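Local coordinates for paenibacillus xanthan lyase (Paenibacillus, PDB 6F2P), which cleaves the polysaccharide xanthan as a lyase, probably by the beta-elimination chemistry of polysaccharide lyase family 8, at residues Met321-Leu326 / Ser353-Arg358; Ile303-Gln308 / Ile340-Ala345. One frame throughout, in Å; residues are numbered along the deposited sequence.

Interaction 1. Residues Met321-Leu326 / Ser353-Arg358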
loop_
_atom_site.group_PDB
_atom_site.type_symbol
_atom_site.label_atom_id
_atom_site.label_comp_id
_atom_site.label_asym_id
_atom_site.label_seq_id
_atom_site.Cartn_x
_atom_site.Cartn_y
_atom_site.Cartn_z
ATOM N N MET A 321 3.546 -22.063 15.740
ATOM C CA MET A 321 2.349 -21.589 15.075
ATOM C C MET A 321 1.583 -22.760 14.432
ATOM O O MET A 321 0.353 -22.835 14.526
ATOM C CB MET A 321 2.674 -20.456 14.088
ATOM C CG MET A 321 3.510 -20.856 12.886
ATOM S SD MET A 321 3.797 -19.473 11.763
ATOM C CE MET A 321 5.112 -18.599 12.602
ATOM N N VAL A 322 2.311 -23.689 13.817
ATOM C CA VAL A 322 1.689 -24.879 13.247
ATOM C C VAL A 322 0.998 -25.721 14.324
ATOM O O VAL A 322 -0.109 -26.220 14.110
ATOM C CB VAL A 322 2.695 -25.725 12.435
ATOM C CG1 VAL A 322 2.116 -27.091 12.070
ATOM C CG2 VAL A 322 3.085 -24.988 11.181
ATOM N N LYS A 323 1.630 -25.862 15.485
ATOM C CA LYS A 323 1.001 -26.607 16.571
ATOM C C LYS A 323 -0.334 -25.986 16.947
ATOM O O LYS A 323 -1.343 -26.690 17.039
ATOM C CB LYS A 323 1.900 -26.689 17.805
ATOM C CG LYS A 323 1.339 -27.596 18.900
ATOM C CD LYS A 323 2.423 -28.080 19.846
ATOM C CE LYS A 323 1.882 -29.138 20.799
ATOM N NZ LYS A 323 2.942 -29.730 21.670
ATOM N N TYR A 324 -0.324 -24.670 17.154
ATOM C CA TYR A 324 -1.523 -23.889 17.452
ATOM C C TYR A 324 -2.655 -24.218 16.497
ATOM O O TYR A 324 -3.764 -24.539 16.926
ATOM C CB TYR A 324 -1.212 -22.387 17.372
ATOM C CG TYR A 324 -2.404 -21.474 17.601
ATOM C CD1 TYR A 324 -3.025 -21.405 18.843
ATOM C CD2 TYR A 324 -2.895 -20.667 16.584
ATOM C CE1 TYR A 324 -4.111 -20.564 19.064
ATOM C CE2 TYR A 324 -3.982 -19.822 16.794
ATOM C CZ TYR A 324 -4.583 -19.774 18.040
ATOM O OH TYR A 324 -5.664 -18.944 18.271
ATOM N N TRP A 325 -2.363 -24.151 15.202
ATOM C CA TRP A 325 -3.364 -24.415 14.181
ATOM C C TRP A 325 -3.824 -25.874 14.152
ATOM O O TRP A 325 -4.980 -26.160 13.836
ATOM C CB TRP A 325 -2.835 -24.017 12.805
ATOM C CG TRP A 325 -2.594 -22.543 12.643
ATOM C CD1 TRP A 325 -3.342 -21.519 13.167
ATOM C CD2 TRP A 325 -1.527 -21.926 11.905
ATOM N NE1 TRP A 325 -2.806 -20.306 12.792
ATOM C CE2 TRP A 325 -1.691 -20.529 12.023
ATOM C CE3 TRP A 325 -0.449 -22.419 11.160
ATOM C CZ2 TRP A 325 -0.819 -19.626 11.417
ATOM C CZ3 TRP A 325 0.417 -21.523 10.564
ATOM C CH2 TRP A 325 0.228 -20.143 10.693
ATOM N N LEU A 326 -2.924 -26.802 14.462
ATOM C CA LEU A 326 -3.263 -28.224 14.401
ATOM C C LEU A 326 -4.172 -28.593 15.556
ATOM O O LEU A 326 -5.087 -29.398 15.404
ATOM C CB LEU A 326 -2.011 -29.089 14.437
ATOM C CG LEU A 326 -1.187 -29.156 13.158
ATOM C CD1 LEU A 326 0.155 -29.821 13.425
ATOM C CD2 LEU A 326 -1.962 -29.918 12.105
ATOM N N SER A 353 5.859 -32.110 23.922
ATOM C CA SER A 353 5.551 -31.138 24.971
ATOM C C SER A 353 6.597 -30.029 25.064
ATOM O O SER A 353 6.337 -28.976 25.642
ATOM C CB SER A 353 5.407 -31.833 26.322
ATOM O OG SER A 353 6.557 -32.611 26.598
ATOM N N THR A 354 7.773 -30.259 24.491
ATOM C CA THR A 354 8.803 -29.224 24.467
ATOM C C THR A 354 8.470 -28.139 23.449
ATOM O O THR A 354 9.194 -27.155 23.317
ATOM C CB THR A 354 10.182 -29.797 24.116
ATOM O OG1 THR A 354 10.233 -30.098 22.714
ATOM C CG2 THR A 354 10.453 -31.059 24.916
ATOM N N VAL A 355 7.389 -28.342 22.703
ATOM C CA VAL A 355 6.866 -27.313 21.814
ATOM C C VAL A 355 5.520 -26.859 22.346
ATOM O O VAL A 355 4.594 -27.660 22.469
ATOM C CB VAL A 355 6.681 -27.820 20.369
ATOM C CG1 VAL A 355 5.979 -26.769 19.536
ATOM C CG2 VAL A 355 8.022 -28.178 19.750
ATOM N N THR A 356 5.415 -25.578 22.680
ATOM C CA THR A 356 4.157 -25.024 23.154
ATOM C C THR A 356 3.437 -24.299 22.014
ATOM O O THR A 356 4.077 -23.667 21.169
ATOM C CB THR A 356 4.375 -24.051 24.343
ATOM O OG1 THR A 356 5.231 -22.976 23.939
ATOM C CG2 THR A 356 5.014 -24.771 25.520
ATOM N N SER A 357 2.113 -24.415 21.987
ATOM C CA SER A 357 1.271 -23.624 21.088
ATOM C C SER A 357 1.646 -22.133 21.089
ATOM O O SER A 357 1.936 -21.565 22.139
ATOM C CB SER A 357 -0.199 -23.797 21.492
ATOM O OG SER A 357 -1.032 -22.856 20.846
ATOM N N ARG A 358 1.656 -21.504 19.915
ATOM C CA ARG A 358 1.980 -20.078 19.812
ATOM C C ARG A 358 0.935 -19.208 20.498
ATOM O O ARG A 358 1.244 -18.172 21.090
ATOM C CB ARG A 358 2.073 -19.646 18.349
ATOM C CG ARG A 358 2.229 -18.133 18.161
ATOM C CD ARG A 358 1.688 -17.667 16.829
ATOM N NE ARG A 358 0.229 -17.700 16.780
ATOM C CZ ARG A 358 -0.484 -17.483 15.677
ATOM N NH1 ARG A 358 0.127 -17.221 14.532
ATOM N NH2 ARG A 358 -1.809 -17.522 15.718
HETATM O O HOH W 1 -4.308 -18.017 13.737
#
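Val355 O receives the ammonium group of Lys323, whose NZ lies 2.8 Å away; the C=O...N angle is 155°, somewhat off the carbonyl direction, and the donor is also slightly tilted from the carbonyl plane. Lys323 reaches this oxygen with a chain extended beyond CG, having left the helix with CG anti to the backbone N (chi1 -173°). On the way its CD brushes CG1 of Val355 at 3.8 Å, so the aliphatic part packs while the charged end bonds; NZ also makes a weak bond to Leu349 O of helix 340-351.

Further along the loop, Ser357 OG sits at the edge of the Tyr324 ring, 3.2 Å from CD1. Beside the same ring, on its CD2-CE2 side, lies the guanidinium of Arg358, with NH2 3.3 Å from Tyr324 CE2 and the two planes turned 41° apart. The bend of the arginine at chi3 carries NH1 over to Met321 CB and to Trp325 CZ2, the latter 4.0 Å off, where indole and guanidinium planes stand nearly perpendicular. A water accepts from both Trp325 NE1 and Arg358 NH2, at 2.9 Å from the indole nitrogen, and thereby joins the two side chains. NH1 also forms a salt bridge with Glu268, outside the two segments.

Here the loop that leads from helix 340-351 to strand 363-367, the first of the following beta structure, is held against helix 312-328; this is where the chain passes from the helical to the beta part of a fold consistent with polysaccharide lyase family 8.

Interaction 2. Residues Ile303-Gln308 / Ile340-Ala345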
loop_
_atom_site.group_PDB
_atom_site.type_symbol
_atom_site.label_atom_id
_atom_site.label_comp_id
_atom_site.label_asym_id
_atom_site.label_seq_id
_atom_site.Cartn_x
_atom_site.Cartn_y
_atom_site.Cartn_z
ATOM N N ILE A 303 5.357 -24.803 6.020
ATOM C CA ILE A 303 5.964 -24.252 7.228
ATOM C C ILE A 303 6.679 -25.348 8.018
ATOM O O ILE A 303 7.782 -25.139 8.544
ATOM C CB ILE A 303 4.929 -23.505 8.101
ATOM C CG1 ILE A 303 4.475 -22.227 7.391
ATOM C CG2 ILE A 303 5.532 -23.140 9.441
ATOM C CD1 ILE A 303 3.352 -21.484 8.090
ATOM N N ILE A 304 6.047 -26.518 8.081
ATOM C CA ILE A 304 6.658 -27.703 8.673
ATOM C C ILE A 304 7.950 -28.080 7.941
ATOM O O ILE A 304 8.970 -28.371 8.570
ATOM C CB ILE A 304 5.685 -28.884 8.644
ATOM C CG1 ILE A 304 4.514 -28.610 9.590
ATOM C CG2 ILE A 304 6.391 -30.170 9.015
ATOM C CD1 ILE A 304 3.424 -29.646 9.517
ATOM N N ARG A 305 7.909 -28.057 6.614
ATOM C CA ARG A 305 9.098 -28.327 5.818
ATOM C C ARG A 305 10.174 -27.288 6.075
ATOM O O ARG A 305 11.358 -27.618 6.158
ATOM C CB ARG A 305 8.763 -28.366 4.327
ATOM C CG ARG A 305 7.983 -29.594 3.890
ATOM C CD ARG A 305 8.890 -30.794 3.752
ATOM N NE ARG A 305 8.147 -32.026 3.481
ATOM C CZ ARG A 305 8.200 -33.114 4.245
ATOM N NH1 ARG A 305 8.961 -33.138 5.338
ATOM N NH2 ARG A 305 7.491 -34.181 3.915
ATOM N N LEU A 306 9.772 -26.026 6.203
ATOM C CA LEU A 306 10.748 -24.970 6.459
ATOM C C LEU A 306 11.370 -25.063 7.853
ATOM O O LEU A 306 12.539 -24.727 8.030
ATOM C CB LEU A 306 10.163 -23.588 6.196
ATOM C CG LEU A 306 9.996 -23.292 4.705
ATOM C CD1 LEU A 306 9.258 -21.992 4.487
ATOM C CD2 LEU A 306 11.339 -23.269 3.994
ATOM N N SER A 307 10.610 -25.546 8.831
ATOM C CA SER A 307 11.140 -25.702 10.183
ATOM C C SER A 307 12.241 -26.760 10.223
ATOM O O SER A 307 13.141 -26.705 11.055
ATOM C CB SER A 307 10.025 -26.066 11.163
ATOM O OG SER A 307 9.570 -27.385 10.932
ATOM N N GLN A 308 12.174 -27.719 9.308
ATOM C CA GLN A 308 13.180 -28.769 9.245
ATOM C C GLN A 308 14.526 -28.260 8.705
ATOM O O GLN A 308 15.557 -28.902 8.875
ATOM C CB GLN A 308 12.652 -29.955 8.441
ATOM C CG GLN A 308 11.445 -30.629 9.114
ATOM C CD GLN A 308 10.793 -31.733 8.283
ATOM O OE1 GLN A 308 10.467 -31.543 7.111
ATOM N NE2 GLN A 308 10.586 -32.889 8.900
ATOM N N ILE A 340 1.611 -39.325 4.365
ATOM C CA ILE A 340 1.955 -39.989 5.611
ATOM C C ILE A 340 3.118 -39.270 6.268
ATOM O O ILE A 340 3.090 -39.003 7.466
ATOM C CB ILE A 340 2.287 -41.474 5.390
ATOM C CG1 ILE A 340 1.019 -42.227 4.984
ATOM C CG2 ILE A 340 2.889 -42.085 6.654
ATOM C CD1 ILE A 340 1.261 -43.636 4.498
ATOM N N ASP A 341 4.120 -38.937 5.464
ATOM C CA ASP A 341 5.295 -38.218 5.931
ATOM C C ASP A 341 4.916 -37.001 6.765
ATOM O O ASP A 341 5.438 -36.796 7.867
ATOM C CB ASP A 341 6.123 -37.765 4.735
ATOM C CG ASP A 341 7.570 -37.568 5.086
ATOM O OD1 ASP A 341 8.054 -38.273 6.000
ATOM O OD2 ASP A 341 8.223 -36.712 4.454
ATOM N N LEU A 342 3.997 -36.202 6.237
ATOM C CA LEU A 342 3.543 -35.015 6.943
ATOM C C LEU A 342 2.669 -35.351 8.143
ATOM O O LEU A 342 2.693 -34.630 9.137
ATOM C CB LEU A 342 2.817 -34.070 5.992
ATOM C CG LEU A 342 3.780 -33.377 5.036
ATOM C CD1 LEU A 342 3.041 -32.784 3.859
ATOM C CD2 LEU A 342 4.550 -32.312 5.801
ATOM N N ILE A 343 1.903 -36.440 8.055
ATOM C CA ILE A 343 1.102 -36.891 9.188
ATOM C C ILE A 343 2.032 -37.187 10.350
ATOM O O ILE A 343 1.783 -36.797 11.496
ATOM C CB ILE A 343 0.335 -38.164 8.857
ATOM C CG1 ILE A 343 -0.707 -37.880 7.777
ATOM C CG2 ILE A 343 -0.320 -38.726 10.107
ATOM C CD1 ILE A 343 -1.533 -39.062 7.417
ATOM N N ILE A 344 3.128 -37.864 10.033
ATOM C CA ILE A 344 4.128 -38.201 11.026
ATOM C C ILE A 344 4.713 -36.936 11.632
ATOM O O ILE A 344 4.733 -36.782 12.857
ATOM C CB ILE A 344 5.230 -39.054 10.410
ATOM C CG1 ILE A 344 4.643 -40.385 9.930
ATOM C CG2 ILE A 344 6.337 -39.287 11.416
ATOM C CD1 ILE A 344 5.582 -41.176 9.057
ATOM N N ALA A 345 5.165 -36.026 10.772
ATOM C CA ALA A 345 5.722 -34.749 11.220
ATOM C C ALA A 345 4.716 -33.964 12.049
ATOM O O ALA A 345 5.049 -33.453 13.109
ATOM C CB ALA A 345 6.189 -33.921 10.042
#
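Arg305 and Asp341 form the salt bridge between two helices of the alpha-helical domain of this family 8 lyase, where helix 292-307 meets helix 340-351. The short helical segments cross at 69° with their axes 11.2 Å apart, and side chains from both meet between them.

The polar part centres on the arginine. Its NH2 donates to Asp341 OD2 at 2.7 Å, with a bent N-H...O angle of 140°; the carboxylate oxygen is met from above its plane, and the two side chains cross at about a right angle. Bending at chi2 (-78°) turns the arginine from its own helix toward the aspartate. NH1 donates to Gln308 OE1 at 2.8 Å, in the plane of the amide carbonyl and on a lone pair, so the guanidinium is held through both terminal nitrogens. Beyond the two segments, Phe242 makes a cation-pi contact with Arg305, and Asp239 lies at the range of a weak, long ion pair with NE. A methionine in place of Arg305 would probably leave Asp341 without its cationic mate across the helices and the amide of Gln308 freer to turn.

The apolar part lies alongside. Leu342 sends CD2 over one face of the guanidinium, 3.9 Å above its plane and offset toward the rim, laying a hydrocarbon surface against the charged group. Ile304 brings a methyl to the facing helix: CG2 approaches Leu342 CD2 at 4.3 Å.

Ala345 and Ile304 have the nearest CA atoms of the two segments, 7.6 Å apart, and Ala345 CB meets Ile304 CG2 at 3.9 Å.

In the fold
Helix 312-328 brings the two contacts together: Val322, facing away from the 353-358 loop of interaction 1, packs on Ile303 and Ile304 of interaction 2, with Val322 CG2 3.5 Å from Ile303 CG2, while Trp325 also reaches Ile303. Helix 340-351 provides one side of interaction 2, and the loop after it one side of interaction 1. Both contacts are partly buried, with centres 13 Å apart. Exposed residues take part in interaction 1, where a helix receives a loop through a lysine-to-carbonyl bond, aromatic-guanidinium packing and water. Interaction 2 joins two helices, combining a direct charge pair with aliphatic packing.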